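Local coordinates for T-lymphoma invasion and metastasis-inducing protein 1 (Homo sapiens, PDB 4K2P) that probably acts as a guanine nucleotide exchange factor for Rac-type GTPases, its PH and coiled-coil region being linked to phosphoinositide binding and to the protein Par-3, at residues Ala172-Leu175 / Asp176-Phe179; Gln183-Glu186 / Gln187-Met190; Glu159-Leu162 / Ser163-Asp167; Gln146-Asp149 / Met150-Leu154. The protein carries 5 engineered substitutions. One frame throughout, in Å; residues are numbered along the deposited sequence.

Contact 1. Residues Ala172-Leu175 / Asp176-Phe179. Engineered in segment 172-175: Ala172 (natural residue Lys).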
ATOM      1  N   ALA A 172      -9.554  31.077  10.153  1.00 37.73           N
ATOM      2  CA  ALA A 172      -8.300  30.356  10.053  1.00 40.04           C
ATOM      3  C   ALA A 172      -8.475  28.953  10.617  1.00 35.33           C
ATOM      4  O   ALA A 172      -7.945  27.996  10.071  1.00 34.72           O
ATOM      5  CB  ALA A 172      -7.204  31.093  10.789  1.00 44.37           C
ATOM      6  N   THR A 173      -9.249  28.837  11.692  1.00 36.85           N
ATOM      7  CA  THR A 173      -9.499  27.544  12.323  1.00 35.82           C
ATOM      8  C   THR A 173     -10.228  26.625  11.363  1.00 33.65           C
ATOM      9  O   THR A 173      -9.913  25.436  11.261  1.00 31.44           O
ATOM     10  CB  THR A 173     -10.343  27.673  13.612  1.00 38.13           C
ATOM     11  OG1 THR A 173      -9.631  28.437  14.591  1.00 39.57           O
ATOM     12  CG2 THR A 173     -10.661  26.295  14.190  1.00 37.60           C
ATOM     13  N   ILE A 174     -11.215  27.174  10.662  1.00 33.34           N
ATOM     14  CA  ILE A 174     -12.006  26.372   9.749  1.00 31.24           C
ATOM     15  C   ILE A 174     -11.140  25.932   8.578  1.00 30.65           C
ATOM     16  O   ILE A 174     -11.319  24.839   8.060  1.00 27.37           O
ATOM     17  CB  ILE A 174     -13.240  27.119   9.243  1.00 35.23           C
ATOM     18  CG1 ILE A 174     -14.197  27.369  10.407  1.00 36.19           C
ATOM     19  CG2 ILE A 174     -13.949  26.310   8.151  1.00 36.08           C
ATOM     20  CD1 ILE A 174     -15.332  28.299  10.076  1.00 38.60           C
ATOM     21  N   LEU A 175     -10.201  26.771   8.158  1.00 32.28           N
ATOM     22  CA  LEU A 175      -9.354  26.399   7.035  1.00 34.31           C
ATOM     23  C   LEU A 175      -8.442  25.245   7.465  1.00 33.57           C
ATOM     24  O   LEU A 175      -8.289  24.272   6.731  1.00 32.59           O
ATOM     25  CB  LEU A 175      -8.528  27.585   6.524  1.00 38.22           C
ATOM     26  CG  LEU A 175      -7.789  27.301   5.206  1.00 40.94           C
ATOM     27  CD1 LEU A 175      -8.768  27.090   4.051  1.00 41.62           C
ATOM     28  CD2 LEU A 175      -6.799  28.403   4.855  1.00 44.93           C
ATOM     29  N   ASP A 176      -7.848  25.353   8.651  1.00 35.23           N
ATOM     30  CA  ASP A 176      -7.078  24.247   9.232  1.00 35.63           C
ATOM     31  C   ASP A 176      -7.879  22.955   9.226  1.00 31.25           C
ATOM     32  O   ASP A 176      -7.356  21.895   8.877  1.00 31.57           O
ATOM     33  CB  ASP A 176      -6.662  24.552  10.675  1.00 40.07           C
ATOM     34  CG  ASP A 176      -5.525  25.553  10.768  1.00 47.72           C
ATOM     35  OD1 ASP A 176      -4.799  25.749   9.771  1.00 52.27           O
ATOM     36  OD2 ASP A 176      -5.368  26.155  11.853  1.00 49.76           O
ATOM     37  N   GLN A 177      -9.147  23.041   9.615  1.00 28.00           N
ATOM     38  CA  GLN A 177      -9.981  21.853   9.708  1.00 26.09           C
ATOM     39  C   GLN A 177     -10.257  21.250   8.348  1.00 27.86           C
ATOM     40  O   GLN A 177     -10.281  20.032   8.215  1.00 27.05           O
ATOM     41  CB  GLN A 177     -11.297  22.159  10.397  1.00 26.08           C
ATOM     42  CG  GLN A 177     -11.185  22.240  11.894  1.00 30.34           C
ATOM     43  CD  GLN A 177     -12.485  22.652  12.528  1.00 34.96           C
ATOM     44  OE1 GLN A 177     -13.079  23.645  12.131  1.00 40.50           O
ATOM     45  NE2 GLN A 177     -12.953  21.876  13.489  1.00 34.72           N
ATOM     46  N   ILE A 178     -10.446  22.094   7.340  1.00 30.15           N
ATOM     47  CA  ILE A 178     -10.691  21.615   5.988  1.00 29.33           C
ATOM     48  C   ILE A 178      -9.484  20.792   5.530  1.00 29.36           C
ATOM     49  O   ILE A 178      -9.632  19.707   4.951  1.00 27.12           O
ATOM     50  CB  ILE A 178     -10.977  22.794   5.032  1.00 29.37           C
ATOM     51  CG1 ILE A 178     -12.360  23.368   5.343  1.00 28.14           C
ATOM     52  CG2 ILE A 178     -10.919  22.364   3.563  1.00 28.84           C
ATOM     53  CD1 ILE A 178     -12.596  24.751   4.792  1.00 29.17           C
ATOM     54  N   PHE A 179      -8.287  21.272   5.844  1.00 29.27           N
ATOM     55  CA  PHE A 179      -7.082  20.557   5.444  1.00 29.01           C
ATOM     56  C   PHE A 179      -6.893  19.283   6.266  1.00 28.02           C
ATOM     57  O   PHE A 179      -6.339  18.307   5.754  1.00 28.42           O
ATOM     58  CB  PHE A 179      -5.855  21.465   5.553  1.00 29.39           C
ATOM     59  CG  PHE A 179      -5.872  22.638   4.589  1.00 29.20           C
ATOM     60  CD1 PHE A 179      -6.672  22.623   3.450  1.00 29.13           C
ATOM     61  CD2 PHE A 179      -5.072  23.739   4.817  1.00 29.33           C
ATOM     62  CE1 PHE A 179      -6.683  23.692   2.570  1.00 30.79           C
ATOM     63  CE2 PHE A 179      -5.075  24.816   3.940  1.00 31.76           C
ATOM     64  CZ  PHE A 179      -5.879  24.789   2.809  1.00 32.25           C
TER
HETATM   65  O   HOH W   1      -5.429  28.353   8.833  1.00 39.93           O
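The ring of Phe179 has the carbonyl oxygen of Leu175 over one face, 3.6 Å above the plane and displaced toward the rim, while its outer atoms meet the leucine branches: CE2 lies 3.9 Å from Leu175 CG, and CZ touches CD1. Leu175 gets there with CG anti to its backbone N (chi1 -171°), a torsion that places CG and CD1 against the outer ring atoms. The carboxylate of Asp176 reaches back by one water, which donates to Asp176 OD1 and to Ala172 O, each at 2.8 Å. Ala172 O serves both this water and the backbone N of Asp176; the alanine is an engineered replacement of lysine. The amide of Gln177 lies alongside Thr173, with OE1 4.1 Å from the methyl CG2, whereas Thr173 OG1 turns to Lys169 O. These i to i+4 pairs ride on helix 168-203, the second arm of an antiparallel coiled-coil hairpin in the CC-Ex domain. On the flank facing the first arm, Ile174 and Ile178 meet through CG2 and CD1, 3.9 Å apart, and both pack on Leu162. Ile178 also touches Lys155 and Glu159 of helix 133-161, so the apolar pair lies between the arms while Asp176 stays at the surface.

Contact 2. Residues Gln183-Glu186 / Gln187-Met190. With CA (calcium ion), chain E.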
ATOM      1  N   GLN A 183      -6.883  15.489   4.515  1.00 22.22           N
ATOM      2  CA  GLN A 183      -5.871  14.502   4.831  1.00 28.05           C
ATOM      3  C   GLN A 183      -6.483  13.210   5.387  1.00 25.76           C
ATOM      4  O   GLN A 183      -6.028  12.109   5.061  1.00 25.81           O
ATOM      5  CB  GLN A 183      -4.879  15.113   5.816  1.00 37.73           C
ATOM      6  CG  GLN A 183      -3.553  14.408   5.884  1.00 48.38           C
ATOM      7  CD  GLN A 183      -2.395  15.370   6.046  1.00 59.74           C
ATOM      8  OE1 GLN A 183      -1.665  15.319   7.035  1.00 65.52           O
ATOM      9  NE2 GLN A 183      -2.216  16.249   5.067  1.00 62.82           N
ATOM     10  N   ASN A 184      -7.518  13.352   6.214  1.00 22.17           N
ATOM     11  CA  ASN A 184      -8.227  12.206   6.776  1.00 23.05           C
ATOM     12  C   ASN A 184      -8.829  11.376   5.668  1.00 22.98           C
ATOM     13  O   ASN A 184      -8.822  10.153   5.720  1.00 22.50           O
ATOM     14  CB  ASN A 184      -9.343  12.633   7.731  1.00 23.10           C
ATOM     15  CG  ASN A 184      -8.825  13.196   9.031  1.00 26.45           C
ATOM     16  OD1 ASN A 184      -7.641  13.116   9.332  1.00 25.75           O
ATOM     17  ND2 ASN A 184      -9.725  13.759   9.824  1.00 31.20           N
ATOM     18  N   LEU A 185      -9.368  12.067   4.670  1.00 23.31           N
ATOM     19  CA  LEU A 185     -10.064  11.421   3.572  1.00 23.57           C
ATOM     20  C   LEU A 185      -9.074  10.681   2.669  1.00 22.83           C
ATOM     21  O   LEU A 185      -9.396   9.622   2.146  1.00 22.10           O
ATOM     22  CB  LEU A 185     -10.884  12.453   2.790  1.00 25.56           C
ATOM     23  CG  LEU A 185     -12.145  12.901   3.528  1.00 25.73           C
ATOM     24  CD1 LEU A 185     -12.748  14.156   2.911  1.00 27.46           C
ATOM     25  CD2 LEU A 185     -13.175  11.789   3.544  1.00 26.77           C
ATOM     26  N   GLU A 186      -7.868  11.216   2.515  1.00 23.40           N
ATOM     27  CA  GLU A 186      -6.813  10.511   1.796  1.00 25.88           C
ATOM     28  C   GLU A 186      -6.484   9.194   2.471  1.00 26.13           C
ATOM     29  O   GLU A 186      -6.322   8.171   1.809  1.00 25.96           O
ATOM     30  CB  GLU A 186      -5.539  11.336   1.718  1.00 30.24           C
ATOM     31  CG  GLU A 186      -5.536  12.419   0.678  1.00 34.14           C
ATOM     32  CD  GLU A 186      -4.184  13.102   0.611  1.00 35.61           C
ATOM     33  OE1 GLU A 186      -3.664  13.484   1.680  1.00 38.13           O
ATOM     34  OE2 GLU A 186      -3.621  13.221  -0.494  1.00 32.80           O
ATOM     35  N   GLN A 187      -6.374   9.245   3.794  1.00 25.73           N
ATOM     36  CA  GLN A 187      -6.041   8.083   4.606  1.00 26.93           C
ATOM     37  C   GLN A 187      -7.155   7.048   4.527  1.00 24.38           C
ATOM     38  O   GLN A 187      -6.890   5.858   4.378  1.00 25.46           O
ATOM     39  CB  GLN A 187      -5.801   8.517   6.054  1.00 33.79           C
ATOM     40  CG  GLN A 187      -5.582   7.395   7.071  1.00 43.87           C
ATOM     41  CD  GLN A 187      -4.241   6.707   6.917  1.00 54.28           C
ATOM     42  OE1 GLN A 187      -3.202   7.262   7.281  1.00 61.18           O
ATOM     43  NE2 GLN A 187      -4.256   5.482   6.394  1.00 55.51           N
ATOM     44  N   PHE A 188      -8.400   7.510   4.604  1.00 20.87           N
ATOM     45  CA  PHE A 188      -9.554   6.626   4.612  1.00 21.76           C
ATOM     46  C   PHE A 188      -9.712   5.929   3.264  1.00 22.86           C
ATOM     47  O   PHE A 188     -10.045   4.745   3.215  1.00 23.72           O
ATOM     48  CB  PHE A 188     -10.846   7.387   4.933  1.00 24.19           C
ATOM     49  CG  PHE A 188     -10.966   7.856   6.362  1.00 25.37           C
ATOM     50  CD1 PHE A 188     -10.314   7.205   7.397  1.00 29.11           C
ATOM     51  CD2 PHE A 188     -11.763   8.944   6.670  1.00 26.61           C
ATOM     52  CE1 PHE A 188     -10.444   7.647   8.708  1.00 32.32           C
ATOM     53  CE2 PHE A 188     -11.889   9.386   7.977  1.00 29.04           C
ATOM     54  CZ  PHE A 188     -11.231   8.729   8.994  1.00 32.05           C
ATOM     55  N   GLN A 189      -9.489   6.666   2.178  1.00 21.23           N
ATOM     56  CA  GLN A 189      -9.669   6.133   0.832  1.00 22.04           C
ATOM     57  C   GLN A 189      -8.582   5.127   0.508  1.00 20.73           C
ATOM     58  O   GLN A 189      -8.807   4.176  -0.233  1.00 20.80           O
ATOM     59  CB  GLN A 189      -9.663   7.246  -0.211  1.00 23.78           C
ATOM     60  CG  GLN A 189     -10.865   8.167  -0.150  1.00 25.84           C
ATOM     61  CD  GLN A 189     -12.127   7.518  -0.663  1.00 26.33           C
ATOM     62  OE1 GLN A 189     -12.130   6.357  -1.060  1.00 25.35           O
ATOM     63  NE2 GLN A 189     -13.210   8.266  -0.653  1.00 27.42           N
ATOM     64  N   MET A 190      -7.394   5.381   1.035  1.00 19.68           N
ATOM     65  CA  MET A 190      -6.278   4.476   0.891  1.00 22.16           C
ATOM     66  C   MET A 190      -6.577   3.174   1.654  1.00 24.99           C
ATOM     67  O   MET A 190      -6.340   2.085   1.140  1.00 23.72           O
ATOM     68  CB  MET A 190      -4.997   5.135   1.407  1.00 22.89           C
ATOM     69  CG  MET A 190      -3.741   4.327   1.195  1.00 26.41           C
ATOM     70  SD  MET A 190      -3.381   4.004  -0.542  1.00 27.66           S
ATOM     71  CE  MET A 190      -3.157   5.677  -1.165  1.00 34.21           C
TER
HETATM   72 CA    CA E1001      -5.612  12.948  10.430  1.00 53.24          CA
HETATM   73  O   HOH W   2      -4.468  11.468  11.997  1.00 39.86           O
HETATM   74  O   HOH W   3      -5.397  14.916   9.097  1.00 35.45           O
HETATM   75  O   HOH W   4      -4.546  14.598  11.857  1.00 45.28           O
HETATM   76  O   HOH W   5      -5.512  11.050   8.905  1.00 46.96           O
HETATM   77  O   HOH W   6      -7.405  12.549  12.052  1.00 39.96           O
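Asn184 meets Phe188 through CB, 4.1 Å from ring atom CE2, and beyond that carbon its amide oxygen OD1 binds a calcium ion at 2.3 Å. Five waters at 2.4 to 2.5 Å from the calcium complete a sixfold shell, so the ion sits on the helix surface held to this segment by one side-chain oxygen. The other end of the amide helps to set its rotation: Asn184 ND2 is hydrogen-bonded to Asp151 OD2 of the neighbouring arm. Asn184 O is shared as well, accepting from Phe188 N at 2.9 Å and lying 3.2 Å above one face of the phenyl ring, toward the rim. Phe188 turns back over this carbonyl because CG stands beside its own backbone N (chi1 -71°). Helix 168-203 is here packed against helix 133-161 as a hairpin, and Phe188 fills the seam by touching Lys147, Ile148 and Asp151. With an alanine in place of Phe188 the ring is gone, which would probably open a gap beside Ile148 and leave Asn184 CB without its aromatic neighbour. Buried Glu186 turns to the C-terminal part of the chain: OE1 forms a salt bridge with Arg243, and OE2 accepts from Thr221 OG1 and Ser218 N.

Contact 3. Residues Glu159-Leu162 / Ser163-Asp167. Engineered in segment 159-162: Leu160 (natural residue Met).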
ATOM      1  N   GLU A 159     -16.326  24.408   4.239  1.00 32.65           N
ATOM      2  CA  GLU A 159     -16.069  25.221   3.059  1.00 34.91           C
ATOM      3  C   GLU A 159     -17.176  26.253   2.845  1.00 36.05           C
ATOM      4  O   GLU A 159     -16.903  27.388   2.485  1.00 37.83           O
ATOM      5  CB  GLU A 159     -15.889  24.322   1.833  1.00 39.28           C
ATOM      6  CG  GLU A 159     -14.448  23.804   1.704  1.00 44.03           C
ATOM      7  CD  GLU A 159     -14.295  22.623   0.760  1.00 50.56           C
ATOM      8  OE1 GLU A 159     -15.320  22.089   0.295  1.00 52.36           O
ATOM      9  OE2 GLU A 159     -13.138  22.234   0.479  1.00 54.00           O
ATOM     10  N   LEU A 160     -18.419  25.857   3.095  1.00 36.56           N
ATOM     11  CA  LEU A 160     -19.554  26.762   2.973  1.00 39.32           C
ATOM     12  C   LEU A 160     -19.546  27.803   4.088  1.00 40.57           C
ATOM     13  O   LEU A 160     -20.133  28.870   3.952  1.00 42.30           O
ATOM     14  CB  LEU A 160     -20.873  25.989   3.003  1.00 41.13           C
ATOM     15  CG  LEU A 160     -21.287  25.284   1.713  1.00 44.31           C
ATOM     16  CD1 LEU A 160     -22.468  24.366   1.971  1.00 47.04           C
ATOM     17  CD2 LEU A 160     -21.623  26.283   0.618  1.00 47.67           C
ATOM     18  N   GLN A 161     -18.895  27.479   5.197  1.00 38.06           N
ATOM     19  CA  GLN A 161     -18.845  28.369   6.352  1.00 40.26           C
ATOM     20  C   GLN A 161     -17.734  29.395   6.290  1.00 40.04           C
ATOM     21  O   GLN A 161     -17.792  30.427   6.953  1.00 40.65           O
ATOM     22  CB  GLN A 161     -18.661  27.542   7.617  1.00 40.91           C
ATOM     23  CG  GLN A 161     -19.930  27.041   8.202  1.00 43.61           C
ATOM     24  CD  GLN A 161     -20.844  28.165   8.570  1.00 48.26           C
ATOM     25  OE1 GLN A 161     -20.465  29.086   9.294  1.00 53.63           O
ATOM     26  NE2 GLN A 161     -22.050  28.116   8.064  1.00 48.04           N
ATOM     27  N   LEU A 162     -16.721  29.080   5.496  1.00 40.14           N
ATOM     28  CA  LEU A 162     -15.519  29.893   5.380  1.00 42.39           C
ATOM     29  C   LEU A 162     -15.826  31.372   5.156  1.00 44.22           C
ATOM     30  O   LEU A 162     -15.234  32.236   5.801  1.00 43.92           O
ATOM     31  CB  LEU A 162     -14.651  29.346   4.241  1.00 43.94           C
ATOM     32  CG  LEU A 162     -13.135  29.237   4.431  1.00 42.64           C
ATOM     33  CD1 LEU A 162     -12.751  28.578   5.731  1.00 41.60           C
ATOM     34  CD2 LEU A 162     -12.534  28.463   3.264  1.00 40.61           C
ATOM     35  N   SER A 163     -16.759  31.663   4.255  1.00 46.75           N
ATOM     36  CA  SER A 163     -17.038  33.041   3.875  1.00 51.83           C
ATOM     37  C   SER A 163     -18.168  33.674   4.689  1.00 50.15           C
ATOM     38  O   SER A 163     -18.555  34.810   4.433  1.00 52.66           O
ATOM     39  CB  SER A 163     -17.370  33.117   2.379  1.00 56.32           C
ATOM     40  OG  SER A 163     -18.531  32.367   2.072  1.00 57.13           O
ATOM     41  N   SER A 164     -18.689  32.939   5.666  1.00 46.06           N
ATOM     42  CA  SER A 164     -19.705  33.471   6.571  1.00 47.41           C
ATOM     43  C   SER A 164     -19.165  33.872   7.942  1.00 48.66           C
ATOM     44  O   SER A 164     -19.763  34.698   8.616  1.00 51.93           O
ATOM     45  CB  SER A 164     -20.819  32.450   6.762  1.00 49.12           C
ATOM     46  OG  SER A 164     -21.369  32.076   5.517  1.00 51.50           O
ATOM     47  N   VAL A 165     -18.033  33.315   8.356  1.00 48.66           N
ATOM     48  CA  VAL A 165     -17.461  33.700   9.640  1.00 53.20           C
ATOM     49  C   VAL A 165     -16.606  34.945   9.432  1.00 60.39           C
ATOM     50  O   VAL A 165     -15.747  34.987   8.550  1.00 62.42           O
ATOM     51  CB  VAL A 165     -16.634  32.553  10.296  1.00 48.15           C
ATOM     52  CG1 VAL A 165     -17.479  31.296  10.412  1.00 45.14           C
ATOM     53  CG2 VAL A 165     -15.362  32.256   9.532  1.00 48.95           C
ATOM     54  N   THR A 166     -16.883  35.975  10.223  1.00 63.14           N
ATOM     55  CA  THR A 166     -16.234  37.273  10.060  1.00 65.70           C
ATOM     56  C   THR A 166     -14.974  37.408  10.908  1.00 62.35           C
ATOM     57  O   THR A 166     -14.127  38.256  10.628  1.00 64.33           O
ATOM     58  CB  THR A 166     -17.189  38.433  10.409  1.00 69.76           C
ATOM     59  OG1 THR A 166     -18.005  38.078  11.533  1.00 69.26           O
ATOM     60  CG2 THR A 166     -18.072  38.758   9.219  1.00 71.94           C
ATOM     61  N   ASP A 167     -14.859  36.593  11.953  1.00 58.99           N
ATOM     62  CA  ASP A 167     -13.682  36.631  12.813  1.00 59.32           C
ATOM     63  C   ASP A 167     -12.527  35.915  12.119  1.00 53.75           C
ATOM     64  O   ASP A 167     -12.674  34.776  11.681  1.00 50.73           O
ATOM     65  CB  ASP A 167     -13.981  35.985  14.169  1.00 65.64           C
ATOM     66  CG  ASP A 167     -12.773  35.961  15.083  1.00 72.04           C
ATOM     67  OD1 ASP A 167     -12.146  37.026  15.272  1.00 75.17           O
ATOM     68  OD2 ASP A 167     -12.447  34.875  15.612  1.00 73.73           O
TER
HETATM   69  O   HOH W   7     -17.495  29.791   1.355  1.00 52.71           O
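Gln161 O takes two backbone N-H groups at once. Val165 N approaches at 3.2 Å, nearly in line with the C=O bond, while Ser164 N, at 3.0 Å, comes from above the carbonyl plane, 59° out of it. One oxygen thus closes both an i to i+3 and an i to i+4 turn. Beyond it the chain leaves its helical path, Val165 having extended backbone angles. Ser163 adds a bridge through water: with OG tucked between its own N and carbonyl carbon (chi1 62°), the hydroxyl lies 2.9 Å from a water that donates to Glu159 O at 2.7 Å. This is the connection between helix 133-161 and helix 168-203, the bend of the antiparallel hairpin in the CC-Ex domain. Val165 packs on the side facing helix 168-203, against Ala171 and Ile174. Its CG1 meets Gln161 OE1 at 3.9 Å, the two side chains crossing at about a right angle, and its CG2 lies 3.7 Å from Leu162 O. Replacing Val165 with a glycine would probably leave Ile174 and the Gln161 side chain without the valine that packs on them. At Asp167 the next helix receives its N-cap, OD2 accepting from Ala170 N.

Contact 4. Residues Gln146-Asp149 / Met150-Leu154; sequences QKID and MDEKL. Engineered in segment 150-154: Leu154 (natural residue Met).
Met150 N donates to Gln146 O at 3.1 Å. Asp151 follows, bonded by its N to Lys147 O and tied to the same carbonyl a second time through a water, which donates to Lys147 O at 2.9 Å and to Asp151 OD1 at 2.7 Å. The other carboxylate oxygen, OD2, is held by Asn184, so buried Asp151 has a partner on each branch. Both segments belong to helix 133-161, the first arm of the CC-Ex hairpin, and Ile148 faces the second arm, packing on Gln189 and Leu192 of helix 168-203. Glu152 runs extended beside Ile148, pointing the same way, its OE2 3.6 Å from the methyl CG2. At its other oxygen, OE1, a water sits 2.8 Å away and also 2.8 Å from Asp149 OD1. Lys153 then stretches back along the helix with all its torsions extended beyond CG and sets NZ 3.0 Å from Asp149 OD2, a salt bridge on the syn side, 19° out of the carboxylate plane. Asp149 swings its carboxylate to the far side from its own N (chi1 -175°), within reach of the lysine. The backbone N of Leu154, an engineered replacement of methionine, bonds to Met150 O.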
ATOM      1  N   GLN A 146     -18.449   4.801   6.242  1.00 29.08           N
ATOM      2  CA  GLN A 146     -19.176   5.668   7.166  1.00 33.84           C
ATOM      3  C   GLN A 146     -18.301   6.857   7.571  1.00 29.74           C
ATOM      4  O   GLN A 146     -18.773   7.992   7.631  1.00 30.34           O
ATOM      5  CB  GLN A 146     -19.624   4.893   8.413  1.00 44.15           C
ATOM      6  CG  GLN A 146     -20.808   3.961   8.183  1.00 56.78           C
ATOM      7  CD  GLN A 146     -21.086   3.038   9.369  1.00 68.67           C
ATOM      8  OE1 GLN A 146     -20.175   2.649  10.108  1.00 70.15           O
ATOM      9  NE2 GLN A 146     -22.357   2.699   9.563  1.00 76.26           N
ATOM     10  N   LYS A 147     -17.019   6.595   7.813  1.00 28.09           N
ATOM     11  CA  LYS A 147     -16.078   7.634   8.209  1.00 27.07           C
ATOM     12  C   LYS A 147     -15.832   8.612   7.073  1.00 26.71           C
ATOM     13  O   LYS A 147     -15.671   9.809   7.304  1.00 25.66           O
ATOM     14  CB  LYS A 147     -14.751   7.019   8.672  1.00 27.39           C
ATOM     15  CG  LYS A 147     -14.817   6.460  10.089  1.00 32.88           C
ATOM     16  CD  LYS A 147     -13.483   5.942  10.611  1.00 39.88           C
ATOM     17  CE  LYS A 147     -13.081   4.639   9.967  1.00 47.28           C
ATOM     18  NZ  LYS A 147     -11.901   4.018  10.650  1.00 54.55           N
ATOM     19  N   ILE A 148     -15.829   8.102   5.849  1.00 24.71           N
ATOM     20  CA  ILE A 148     -15.611   8.931   4.677  1.00 25.21           C
ATOM     21  C   ILE A 148     -16.811   9.844   4.473  1.00 25.57           C
ATOM     22  O   ILE A 148     -16.658  11.015   4.145  1.00 28.33           O
ATOM     23  CB  ILE A 148     -15.370   8.070   3.414  1.00 25.02           C
ATOM     24  CG1 ILE A 148     -13.984   7.432   3.474  1.00 26.08           C
ATOM     25  CG2 ILE A 148     -15.494   8.894   2.141  1.00 25.62           C
ATOM     26  CD1 ILE A 148     -13.794   6.272   2.497  1.00 26.37           C
ATOM     27  N   ASP A 149     -18.002   9.293   4.647  1.00 26.20           N
ATOM     28  CA  ASP A 149     -19.220  10.055   4.459  1.00 30.33           C
ATOM     29  C   ASP A 149     -19.255  11.240   5.428  1.00 28.66           C
ATOM     30  O   ASP A 149     -19.554  12.371   5.041  1.00 28.12           O
ATOM     31  CB  ASP A 149     -20.445   9.162   4.662  1.00 36.67           C
ATOM     32  CG  ASP A 149     -21.745   9.886   4.366  1.00 43.26           C
ATOM     33  OD1 ASP A 149     -21.870  10.460   3.261  1.00 45.01           O
ATOM     34  OD2 ASP A 149     -22.638   9.886   5.241  1.00 46.77           O
ATOM     35  N   MET A 150     -18.914  10.965   6.680  1.00 27.87           N
ATOM     36  CA  MET A 150     -18.948  11.963   7.739  1.00 28.40           C
ATOM     37  C   MET A 150     -17.930  13.076   7.471  1.00 27.29           C
ATOM     38  O   MET A 150     -18.283  14.253   7.494  1.00 27.15           O
ATOM     39  CB  MET A 150     -18.694  11.295   9.099  1.00 29.20           C
ATOM     40  CG  MET A 150     -18.636  12.251  10.282  1.00 31.49           C
ATOM     41  SD  MET A 150     -20.130  13.257  10.440  1.00 36.03           S
ATOM     42  CE  MET A 150     -21.333  12.002  10.858  1.00 40.12           C
ATOM     43  N   ASP A 151     -16.682  12.716   7.179  1.00 24.43           N
ATOM     44  CA  ASP A 151     -15.653  13.737   6.986  1.00 25.86           C
ATOM     45  C   ASP A 151     -15.862  14.527   5.693  1.00 26.32           C
ATOM     46  O   ASP A 151     -15.473  15.694   5.613  1.00 27.25           O
ATOM     47  CB  ASP A 151     -14.258  13.109   7.002  1.00 26.63           C
ATOM     48  CG  ASP A 151     -13.696  12.980   8.404  1.00 32.66           C
ATOM     49  OD1 ASP A 151     -14.496  12.989   9.370  1.00 37.20           O
ATOM     50  OD2 ASP A 151     -12.459  12.851   8.541  1.00 32.97           O
ATOM     51  N   GLU A 152     -16.499  13.914   4.698  1.00 25.35           N
ATOM     52  CA  GLU A 152     -16.840  14.627   3.469  1.00 28.06           C
ATOM     53  C   GLU A 152     -17.891  15.695   3.752  1.00 27.33           C
ATOM     54  O   GLU A 152     -17.838  16.794   3.219  1.00 30.08           O
ATOM     55  CB  GLU A 152     -17.360  13.669   2.396  1.00 30.15           C
ATOM     56  CG  GLU A 152     -16.266  13.013   1.581  1.00 31.87           C
ATOM     57  CD  GLU A 152     -16.802  12.014   0.579  1.00 34.88           C
ATOM     58  OE1 GLU A 152     -18.008  11.692   0.629  1.00 38.10           O
ATOM     59  OE2 GLU A 152     -16.006  11.529  -0.248  1.00 34.37           O
ATOM     60  N   LYS A 153     -18.857  15.345   4.582  1.00 27.25           N
ATOM     61  CA  LYS A 153     -19.951  16.238   4.911  1.00 31.00           C
ATOM     62  C   LYS A 153     -19.474  17.390   5.782  1.00 29.39           C
ATOM     63  O   LYS A 153     -19.900  18.523   5.604  1.00 30.75           O
ATOM     64  CB  LYS A 153     -21.062  15.458   5.599  1.00 36.76           C
ATOM     65  CG  LYS A 153     -21.891  14.645   4.623  1.00 42.01           C
ATOM     66  CD  LYS A 153     -22.876  13.741   5.336  1.00 47.96           C
ATOM     67  CE  LYS A 153     -23.760  13.014   4.341  1.00 53.43           C
ATOM     68  NZ  LYS A 153     -24.662  12.050   5.018  1.00 59.10           N
ATOM     69  N   LEU A 154     -18.588  17.090   6.724  1.00 28.57           N
ATOM     70  CA  LEU A 154     -18.044  18.101   7.615  1.00 28.56           C
ATOM     71  C   LEU A 154     -17.205  19.079   6.807  1.00 27.87           C
ATOM     72  O   LEU A 154     -17.297  20.291   6.999  1.00 28.93           O
ATOM     73  CB  LEU A 154     -17.226  17.457   8.738  1.00 28.18           C
ATOM     74  CG  LEU A 154     -18.043  16.735   9.812  1.00 30.12           C
ATOM     75  CD1 LEU A 154     -17.171  15.784  10.640  1.00 29.89           C
ATOM     76  CD2 LEU A 154     -18.734  17.746  10.727  1.00 32.71           C
TER
HETATM   77  O   HOH W   8     -15.324  10.541  10.048  1.00 31.68           O
HETATM   78  O   HOH W   9     -20.504  12.288   1.708  1.00 42.09           O

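From the N terminus the order is contact 4, contact 3, contact 1, contact 2. All four are local and stand in series, so none nests in or crosses another. Contact 4 belongs to helix 133-161; contact 3 closes the bend at that helix's far end; contacts 1 and 2 follow one another down helix 168-203. Because the second helix runs back along the first, contact 1 touches contact 3 near the bend, with Ile174 CG2 3.5 Å from Leu162 CD1. Contact 2 returns to contact 4, where Phe188 CB lies 3.5 Å from Ile148 CG1. Contacts 1 and 4, with centres about 16 Å apart, do not touch. The hairpin is thus tied at two places, near its bend and further along its arms.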